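Local atomic coordinates of stage II sporulation E family protein (Thermanaerovibrio acidaminovorans, PDB entry 3RNR), a protein that is of unknown function but, as a member of the protein phosphatase 2C family, probably acts as a metal-dependent serine/threonine phosphatase. Residues B[15-20]-B[167-172]; B[75-80]-B[158-163]; B[86-91]-B[146-151]; B[109-114]-B[133-138]. All blocks are in the same frame, centred on the assembly; numbering follows the deposited sequence.

Interaction 1 of 4, residues B[15-20]-B[167-172]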
# COMPACT_ATOMS: atom_id res chain seq x y z
N VAL B 15 5.52 6.76 -2.61
CA VAL B 15 5.46 7.79 -1.59
C VAL B 15 4.78 9.00 -2.19
O VAL B 15 5.01 9.33 -3.36
CB VAL B 15 6.86 8.18 -1.04
CG1 VAL B 15 7.48 7.02 -0.25
CG2 VAL B 15 7.80 8.62 -2.20
N VAL B 16 3.97 9.67 -1.38
CA VAL B 16 3.26 10.87 -1.82
C VAL B 16 3.29 11.90 -0.70
O VAL B 16 3.07 11.56 0.46
CB VAL B 16 1.77 10.56 -2.10
CG1 VAL B 16 1.06 11.83 -2.56
CG2 VAL B 16 1.62 9.48 -3.18
N ASP B 17 3.58 13.16 -1.02
CA ASP B 17 3.43 14.21 -0.01
C ASP B 17 2.75 15.47 -0.51
O ASP B 17 3.06 15.97 -1.59
CB ASP B 17 4.77 14.55 0.64
CG ASP B 17 4.93 13.88 2.00
OD1 ASP B 17 5.84 13.04 2.15
OD2 ASP B 17 4.11 14.19 2.88
N GLY B 18 1.82 16.00 0.28
CA GLY B 18 1.14 17.22 -0.12
C GLY B 18 2.14 18.36 -0.16
O GLY B 18 3.17 18.31 0.53
N MSE B 19 1.83 19.40 -0.92
CA MSE B 19 2.75 20.53 -1.02
C MSE B 19 2.32 21.43 0.12
O MSE B 19 1.26 22.07 0.08
CB MSE B 19 2.53 21.30 -2.34
CG MSE B 19 2.78 20.53 -3.63
SE MSE B 19 4.61 20.68 -4.11
CE MSE B 19 4.62 22.49 -4.85
N GLY B 20 3.18 21.54 1.13
CA GLY B 20 2.82 22.21 2.36
C GLY B 20 2.78 23.72 2.23
O GLY B 20 2.19 24.40 3.08
N VAL B 167 11.04 19.69 2.94
CA VAL B 167 10.87 20.47 4.16
C VAL B 167 9.41 20.91 4.34
O VAL B 167 8.96 21.15 5.47
CB VAL B 167 11.80 21.71 4.17
CG1 VAL B 167 11.43 22.65 3.02
CG2 VAL B 167 11.72 22.43 5.50
N TYR B 168 8.69 20.99 3.23
CA TYR B 168 7.31 21.49 3.18
C TYR B 168 6.28 20.52 3.77
O TYR B 168 5.10 20.85 3.85
CB TYR B 168 6.93 21.82 1.72
CG TYR B 168 7.10 20.66 0.76
CD1 TYR B 168 6.17 19.62 0.72
CD2 TYR B 168 8.20 20.58 -0.10
CE1 TYR B 168 6.33 18.54 -0.15
CE2 TYR B 168 8.36 19.50 -0.97
CZ TYR B 168 7.42 18.49 -0.99
OH TYR B 168 7.58 17.43 -1.85
N ARG B 169 6.71 19.33 4.14
CA ARG B 169 5.79 18.25 4.52
C ARG B 169 4.96 18.52 5.78
O ARG B 169 5.45 19.10 6.75
CB ARG B 169 6.54 16.93 4.65
CG ARG B 169 7.09 16.43 3.32
CD ARG B 169 8.33 15.57 3.50
NE ARG B 169 8.05 14.28 4.13
CZ ARG B 169 8.75 13.79 5.15
NH1 ARG B 169 8.43 12.62 5.67
NH2 ARG B 169 9.78 14.48 5.64
N SER B 170 3.70 18.10 5.74
CA SER B 170 2.84 18.12 6.93
C SER B 170 3.38 17.10 7.94
O SER B 170 3.93 16.07 7.55
CB SER B 170 1.39 17.77 6.55
OG SER B 170 1.29 16.48 5.93
N LEU B 171 3.21 17.38 9.23
CA LEU B 171 3.76 16.51 10.27
C LEU B 171 2.84 15.32 10.56
O LEU B 171 1.68 15.49 10.92
CB LEU B 171 4.03 17.32 11.55
CG LEU B 171 4.89 18.57 11.35
CD1 LEU B 171 5.23 19.21 12.69
CD2 LEU B 171 6.15 18.24 10.56
N HIS B 172 3.39 14.12 10.42
CA HIS B 172 2.64 12.90 10.70
C HIS B 172 3.57 11.82 11.26
O HIS B 172 4.78 11.83 11.00
CB HIS B 172 1.96 12.37 9.44
CG HIS B 172 0.79 13.20 8.99
ND1 HIS B 172 -0.44 13.14 9.59
CD2 HIS B 172 0.68 14.11 7.99
CE1 HIS B 172 -1.27 13.98 8.98
NE2 HIS B 172 -0.61 14.57 8.01
O HOH W 1 2.90 17.05 3.13
O HOH W 2 4.34 14.17 5.70
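G20 and Y168 bring the two backbones together, their CA atoms 4.6 Å apart, and the G20 CA hydrogen points at the Y168 carbonyl in a CA-H...O contact (CA to O 3.0 Å). Y168 then runs back alongside the end of strand 10-18: with CG between its backbone N and carbonyl carbon (chi1 56°), the ring puts its CE1 edge 3.2 Å from G18 O. The selenium of M19, a selenomethionine, lies 4.9 Å from the ring centroid and nearly on its normal, a Met-aromatic contact over the face at some distance. The phenol OH is bound by D93 and T73.

Polar contacts centre on the D17 carboxylate. R169 NE donates to D17 OD1 (3.2 Å) in a salt bridge; the acceptor lies in the guanidinium plane, yet the donor stands above the carboxylate, the two planes being 81° apart. S164 OG bonds the same oxygen, while R169 NH1 reaches T205 and N203 O, fixing the rotation of the guanidinium. D17 OD2 faces water and a bound glycerol. Water 1 donates to D17 OD2 (3.1 Å) and G18 O, and accepts from S170 N; water 2 lies between D17 OD2 and S170 O, though it has fewer protons than nearby acceptors. This network around a strand-end Asp-Gly pair is consistent with the metal site of PP2C phosphatases, although neither segment has a metal beside it here.

Interaction 2 of 4, residues B[75-80]-B[158-163]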
# COMPACT_ATOMS: atom_id res chain seq x y z
N ALA B 75 6.75 9.70 -5.81
CA ALA B 75 7.64 8.84 -6.56
C ALA B 75 7.07 7.43 -6.46
O ALA B 75 6.56 7.05 -5.40
CB ALA B 75 9.06 8.90 -6.00
N VAL B 76 7.17 6.68 -7.54
CA VAL B 76 6.56 5.35 -7.58
C VAL B 76 7.44 4.39 -8.39
O VAL B 76 8.09 4.79 -9.36
CB VAL B 76 5.13 5.43 -8.17
CG1 VAL B 76 5.12 6.25 -9.43
CG2 VAL B 76 4.58 4.04 -8.42
N ALA B 77 7.47 3.13 -7.98
CA ALA B 77 8.23 2.15 -8.73
C ALA B 77 7.52 0.80 -8.66
O ALA B 77 6.72 0.56 -7.75
CB ALA B 77 9.65 2.06 -8.20
N ALA B 78 7.77 -0.06 -9.63
CA ALA B 78 7.16 -1.38 -9.62
C ALA B 78 8.16 -2.36 -10.18
O ALA B 78 8.85 -2.05 -11.15
CB ALA B 78 5.91 -1.39 -10.45
N VAL B 79 8.24 -3.54 -9.57
CA VAL B 79 9.12 -4.58 -10.07
C VAL B 79 8.26 -5.71 -10.60
O VAL B 79 7.38 -6.20 -9.91
CB VAL B 79 10.03 -5.12 -8.96
CG1 VAL B 79 10.84 -6.32 -9.47
CG2 VAL B 79 10.94 -4.01 -8.44
N ASN B 80 8.50 -6.12 -11.84
CA ASN B 80 7.75 -7.22 -12.40
C ASN B 80 8.35 -8.50 -11.85
O ASN B 80 9.53 -8.79 -12.08
CB ASN B 80 7.81 -7.19 -13.93
CG ASN B 80 6.97 -8.28 -14.57
OD1 ASN B 80 7.09 -9.46 -14.23
ND2 ASN B 80 6.09 -7.89 -15.48
N GLU B 158 18.26 -7.46 -5.23
CA GLU B 158 18.23 -6.09 -5.74
C GLU B 158 16.84 -5.47 -5.63
O GLU B 158 15.84 -6.18 -5.49
CB GLU B 158 18.79 -6.02 -7.15
CG GLU B 158 20.25 -6.43 -7.21
CD GLU B 158 20.78 -6.56 -8.62
OE1 GLU B 158 19.98 -6.46 -9.56
OE2 GLU B 158 21.99 -6.78 -8.78
N GLY B 159 16.76 -4.15 -5.65
CA GLY B 159 15.46 -3.52 -5.48
C GLY B 159 15.44 -2.04 -5.76
O GLY B 159 16.33 -1.50 -6.42
N VAL B 160 14.39 -1.39 -5.27
CA VAL B 160 14.20 0.03 -5.50
C VAL B 160 13.68 0.69 -4.22
O VAL B 160 12.92 0.08 -3.45
CB VAL B 160 13.22 0.26 -6.68
CG1 VAL B 160 11.87 -0.42 -6.40
CG2 VAL B 160 13.04 1.77 -6.97
N LEU B 161 14.11 1.92 -4.00
CA LEU B 161 13.68 2.71 -2.86
C LEU B 161 13.16 4.05 -3.34
O LEU B 161 13.81 4.72 -4.14
CB LEU B 161 14.84 2.91 -1.88
CG LEU B 161 14.61 3.87 -0.71
CD1 LEU B 161 13.90 3.14 0.39
CD2 LEU B 161 15.92 4.43 -0.20
N VAL B 162 11.96 4.43 -2.89
CA VAL B 162 11.43 5.76 -3.14
C VAL B 162 11.37 6.56 -1.83
O VAL B 162 11.09 6.02 -0.76
CB VAL B 162 10.07 5.72 -3.87
CG1 VAL B 162 10.22 5.12 -5.29
CG2 VAL B 162 9.03 4.93 -3.08
N VAL B 163 11.63 7.86 -1.94
CA VAL B 163 11.87 8.72 -0.77
C VAL B 163 11.14 10.04 -0.91
O VAL B 163 11.24 10.68 -1.96
CB VAL B 163 13.36 9.11 -0.70
CG1 VAL B 163 13.65 9.83 0.61
CG2 VAL B 163 14.23 7.90 -0.85
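A77 CB meets V160 through both valine methyls, 3.6 Å to V160 CG2 and 3.8 Å to V160 CG1, the closest apolar approach of the contact. With chi1 at 58°, V160 has CG1 between its backbone N and carbonyl carbon and CG2 anti to the N, which turns both methyls toward A77 CB. The CG1 branch also reaches V79 CG2, more loosely, at 4.2 Å.

At the second apolar cluster the backbones are closer. V162 sets CB and CG1 against A75 CB, each at 4.0 Å, while its CG2 is 4.0 Å from A75 O.

Strands 75-80 and 159-163 run nearly antiparallel, 164° between their directions, but the axes come no closer than 6.8 Å, too far for strand pairing. This is face-to-face packing of the two sheets in the PP2C beta sandwich: alternate residues of each strand point inward, and the small alanines let the valines sit between the layers.

Backbone spacing shows that the strands splay. CA atoms are 6.0 Å apart at A75 and V162 and widen to 7.9 Å at V79 and G159, where V209 and L154 pack on V79. Around V160, L86 and V96 add further apolar side chains.

Interaction 3 of 4, residues B[86-91]-B[146-151]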
# COMPACT_ATOMS: atom_id res chain seq x y z
N LEU B 86 12.37 -3.59 -13.54
CA LEU B 86 11.98 -2.45 -12.75
C LEU B 86 11.55 -1.27 -13.63
O LEU B 86 12.23 -0.94 -14.60
CB LEU B 86 13.18 -2.02 -11.91
CG LEU B 86 13.08 -0.68 -11.18
CD1 LEU B 86 12.04 -0.75 -10.07
CD2 LEU B 86 14.44 -0.31 -10.60
N GLU B 87 10.44 -0.64 -13.26
CA GLU B 87 10.07 0.66 -13.83
C GLU B 87 9.81 1.65 -12.70
O GLU B 87 9.52 1.24 -11.58
CB GLU B 87 8.81 0.55 -14.70
CG GLU B 87 8.99 -0.33 -15.95
CD GLU B 87 7.86 -0.13 -16.93
OE1 GLU B 87 6.70 -0.45 -16.59
OE2 GLU B 87 8.14 0.39 -18.01
N TRP B 88 9.91 2.94 -12.99
CA TRP B 88 9.68 3.94 -11.95
C TRP B 88 9.24 5.26 -12.57
O TRP B 88 9.40 5.49 -13.78
CB TRP B 88 10.93 4.14 -11.08
CG TRP B 88 12.16 4.51 -11.88
CD1 TRP B 88 13.11 3.65 -12.37
CD2 TRP B 88 12.56 5.82 -12.29
NE1 TRP B 88 14.06 4.35 -13.07
CE2 TRP B 88 13.74 5.69 -13.04
CE3 TRP B 88 12.01 7.11 -12.11
CZ2 TRP B 88 14.41 6.78 -13.60
CZ3 TRP B 88 12.67 8.20 -12.68
CH2 TRP B 88 13.86 8.03 -13.41
N ALA B 89 8.65 6.13 -11.74
CA ALA B 89 8.30 7.47 -12.19
C ALA B 89 8.24 8.40 -11.00
O ALA B 89 7.97 7.97 -9.87
CB ALA B 89 6.98 7.45 -12.94
N SER B 90 8.49 9.69 -11.23
CA SER B 90 8.41 10.64 -10.12
C SER B 90 8.09 12.03 -10.62
O SER B 90 8.36 12.38 -11.77
CB SER B 90 9.70 10.63 -9.29
OG SER B 90 10.78 11.21 -9.97
N VAL B 91 7.47 12.82 -9.76
CA VAL B 91 7.13 14.19 -10.09
C VAL B 91 7.41 15.06 -8.88
O VAL B 91 6.89 14.79 -7.78
CB VAL B 91 5.64 14.33 -10.50
CG1 VAL B 91 5.28 15.79 -10.74
CG2 VAL B 91 5.33 13.49 -11.75
N SER B 146 9.69 12.49 -14.37
CA SER B 146 10.94 11.74 -14.47
C SER B 146 10.54 10.27 -14.53
O SER B 146 9.77 9.83 -13.68
CB SER B 146 11.81 12.04 -13.23
OG SER B 146 13.11 11.47 -13.35
N THR B 147 11.02 9.52 -15.52
CA THR B 147 10.62 8.11 -15.69
C THR B 147 11.77 7.19 -16.12
O THR B 147 12.72 7.65 -16.74
CB THR B 147 9.50 7.94 -16.77
OG1 THR B 147 10.01 8.29 -18.06
CG2 THR B 147 8.30 8.80 -16.48
N SER B 148 11.64 5.90 -15.82
CA SER B 148 12.52 4.89 -16.38
C SER B 148 12.26 4.87 -17.88
O SER B 148 11.22 5.38 -18.34
CB SER B 148 12.20 3.51 -15.80
OG SER B 148 10.80 3.30 -15.77
N GLU B 149 13.20 4.36 -18.66
CA GLU B 149 12.87 4.22 -20.07
C GLU B 149 12.76 2.75 -20.42
O GLU B 149 11.71 2.17 -20.15
CB GLU B 149 13.99 4.88 -20.87
CG GLU B 149 13.95 6.39 -20.82
CD GLU B 149 12.77 6.93 -21.59
OE1 GLU B 149 12.30 6.23 -22.53
OE2 GLU B 149 12.30 8.03 -21.26
N ALA B 150 13.86 2.07 -20.72
CA ALA B 150 13.77 0.62 -20.90
C ALA B 150 13.73 0.06 -19.49
O ALA B 150 14.49 0.49 -18.64
CB ALA B 150 14.99 0.07 -21.66
N PRO B 151 12.83 -0.90 -19.22
CA PRO B 151 12.78 -1.48 -17.87
C PRO B 151 14.14 -2.03 -17.44
O PRO B 151 14.85 -2.61 -18.24
CB PRO B 151 11.76 -2.61 -18.03
CG PRO B 151 10.88 -2.14 -19.14
CD PRO B 151 11.81 -1.48 -20.11
O HOH W 3 10.03 2.18 -18.12
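S148 OG accepts the backbone N-H of W88 at 2.9 Å (N-H...O 164°) and donates to water 3, which donates to E87 OE2 and E149 O. The reverse bond, S148 N to W88 O, is 3.1 Å. S90 and S146 form a hydrogen-bonded antiparallel pair, S90 N to S146 O at 2.8 Å and S146 N to S90 O at 2.9 Å; A89 and T147 make the non-hydrogen-bonded pair between.

Strand 146-153 is the outermost strand of its antiparallel sheet within the chain, and regular pairing is interrupted at S148, resuming where L86 bonds L152. At S148 the hydroxyl takes the place of the main-chain carbonyl: chi1 of 45° swings OG back onto W88 N, while S148 O accepts the T147 hydroxyl.

One face of the W88 indole packs against T147 and S148. S148 CB rests over its five-membered ring, 3.6 Å from the centroid, as a CH-pi contact, and S148 N sits above the ring centre. At the edge, S146 OG lies 3.4 Å from W88 CZ3 while hydrogen-bonded to L109 N. A89 CB touches T147 CG2 on the other face of the sheet. Where the chain loops out, E87 and P151 run side by side.

Interaction 4 of 4, residues B[109-114]-B[133-138]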
# COMPACT_ATOMS: atom_id res chain seq x y z
N LEU B 109 15.24 12.49 -11.57
CA LEU B 109 15.61 13.90 -11.58
C LEU B 109 14.57 14.65 -10.77
O LEU B 109 13.39 14.30 -10.80
CB LEU B 109 15.60 14.44 -13.01
CG LEU B 109 16.36 15.76 -13.20
CD1 LEU B 109 17.86 15.50 -13.14
CD2 LEU B 109 15.99 16.40 -14.52
N ASP B 110 15.02 15.66 -10.03
CA ASP B 110 14.12 16.58 -9.32
C ASP B 110 13.47 17.53 -10.31
O ASP B 110 14.12 17.95 -11.27
CB ASP B 110 14.93 17.46 -8.36
CG ASP B 110 15.37 16.72 -7.12
OD1 ASP B 110 14.68 15.77 -6.72
OD2 ASP B 110 16.39 17.12 -6.55
N HIS B 111 12.22 17.92 -10.08
CA HIS B 111 11.70 19.04 -10.84
C HIS B 111 11.69 20.29 -9.97
O HIS B 111 10.77 20.51 -9.19
CB HIS B 111 10.28 18.72 -11.31
CG HIS B 111 10.21 17.45 -12.10
ND1 HIS B 111 9.57 16.33 -11.64
CD2 HIS B 111 10.77 17.11 -13.29
CE1 HIS B 111 9.70 15.35 -12.53
NE2 HIS B 111 10.43 15.80 -13.53
N ASN B 112 12.65 21.16 -10.23
CA ASN B 112 12.75 22.41 -9.49
C ASN B 112 13.47 23.43 -10.34
O ASN B 112 13.98 23.09 -11.41
CB ASN B 112 13.36 22.24 -8.08
CG ASN B 112 14.77 21.68 -8.10
OD1 ASN B 112 15.53 21.87 -9.05
ND2 ASN B 112 15.13 21.01 -7.01
N VAL B 113 13.42 24.69 -9.92
CA VAL B 113 14.00 25.77 -10.71
C VAL B 113 15.45 25.51 -11.05
O VAL B 113 15.87 25.72 -12.18
CB VAL B 113 13.83 27.14 -10.00
CG1 VAL B 113 14.72 28.21 -10.64
CG2 VAL B 113 12.38 27.56 -10.03
N SER B 114 16.23 25.05 -10.09
CA SER B 114 17.63 24.75 -10.41
C SER B 114 17.75 23.72 -11.55
O SER B 114 18.51 23.91 -12.50
CB SER B 114 18.37 24.21 -9.17
OG SER B 114 19.76 24.18 -9.45
N ILE B 133 9.54 24.17 -6.64
CA ILE B 133 9.08 23.04 -7.45
C ILE B 133 8.46 23.48 -8.76
O ILE B 133 7.61 24.37 -8.79
CB ILE B 133 8.02 22.22 -6.71
CG1 ILE B 133 8.58 21.72 -5.38
CG2 ILE B 133 7.53 21.04 -7.59
CD1 ILE B 133 9.80 20.91 -5.55
N THR B 134 8.96 22.93 -9.86
CA THR B 134 8.41 23.23 -11.18
C THR B 134 7.42 22.23 -11.78
O THR B 134 6.80 22.51 -12.81
CB THR B 134 9.55 23.43 -12.18
OG1 THR B 134 10.31 22.23 -12.23
CG2 THR B 134 10.46 24.56 -11.69
N SER B 135 7.30 21.06 -11.16
CA SER B 135 6.34 20.06 -11.63
C SER B 135 5.77 19.34 -10.41
O SER B 135 6.53 18.94 -9.54
CB SER B 135 7.02 19.07 -12.59
OG SER B 135 6.04 18.27 -13.23
N PHE B 136 4.45 19.20 -10.34
CA PHE B 136 3.81 18.55 -9.19
C PHE B 136 2.48 17.99 -9.63
O PHE B 136 1.94 18.40 -10.66
CB PHE B 136 3.63 19.53 -8.00
CG PHE B 136 2.74 20.71 -8.30
CD1 PHE B 136 1.37 20.64 -8.09
CD2 PHE B 136 3.28 21.90 -8.79
CE1 PHE B 136 0.53 21.75 -8.37
CE2 PHE B 136 2.46 23.01 -9.08
CZ PHE B 136 1.09 22.93 -8.86
N ILE B 137 1.95 17.05 -8.85
CA ILE B 137 0.68 16.43 -9.17
C ILE B 137 -0.39 17.45 -8.81
O ILE B 137 -0.49 17.87 -7.65
CB ILE B 137 0.45 15.13 -8.33
CG1 ILE B 137 1.63 14.16 -8.51
CG2 ILE B 137 -0.86 14.46 -8.73
CD1 ILE B 137 1.81 13.69 -9.97
N GLY B 138 -1.20 17.81 -9.80
CA GLY B 138 -2.16 18.89 -9.66
C GLY B 138 -1.78 20.15 -10.42
O GLY B 138 -2.54 21.13 -10.45
O HOH W 4 12.94 20.88 -13.80
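H111 O carries the one direct hydrogen bond between these segments, accepting from T134 N at 3.1 Å (N-H...O 157°), the donor standing above the carbonyl plane. The same oxygen receives the CA hydrogen of I133 at a CA-to-O distance of 3.5 Å. N112 and I133 form a single backbone bridge here, their CA atoms 4.2 Å apart. Water 4 adds weak links to N112 O and T134 OG1.

Packing comes mainly from T134 and S135. T134 has OG1 between its backbone N and carbonyl carbon (chi1 60°), so that hydroxyl lies beside H111 CB, at 3.6 Å, while its methyl turns to the start of helix 113-119. That methyl, T134 CG2, is 3.5 Å from V113 N and 3.9 Å from V113 CG2, the two side chains crossing at about a right angle. S135 presses CB against H111 CB at 3.5 Å, approaching the imidazole obliquely. L109 O lies over the centre of one imidazole face, and S135 OG is offset above the opposite one.

Bonds to the surroundings fix these groups. H111 ND1 binds the backbone N of G92, and S135 OG goes to E144 O. S135 N, however, is buried by the contact and has no partner in the model.

Helix 113-119 begins within this contact: N112 is its N-cap, with OD1 accepting from S115 N, and the returning 133-138 loop is pinned alongside that helix start.

How the interactions relate
Interaction 2 is the buried centre, where the two sheets of the sandwich meet through aliphatic groups alone; interactions 1, 3 and 4 are partly buried and use polar bonds. Strand 72-80 joins interactions 1, 2 and 3, since V15 N pairs with A75 O on one side while V76 and A78 pair with A89 and E87 on the other. Interaction 3 extends the same sheet to its edge strand by main-chain bonding, and interaction 1 lies at a strand end, with water and a salt bridge. Interaction 4 joins a helix start to a loop beyond the sheet, meeting interaction 3 where H111 packs on S90 and V91 on F136, and interaction 1 where M19 packs on I133 and F136.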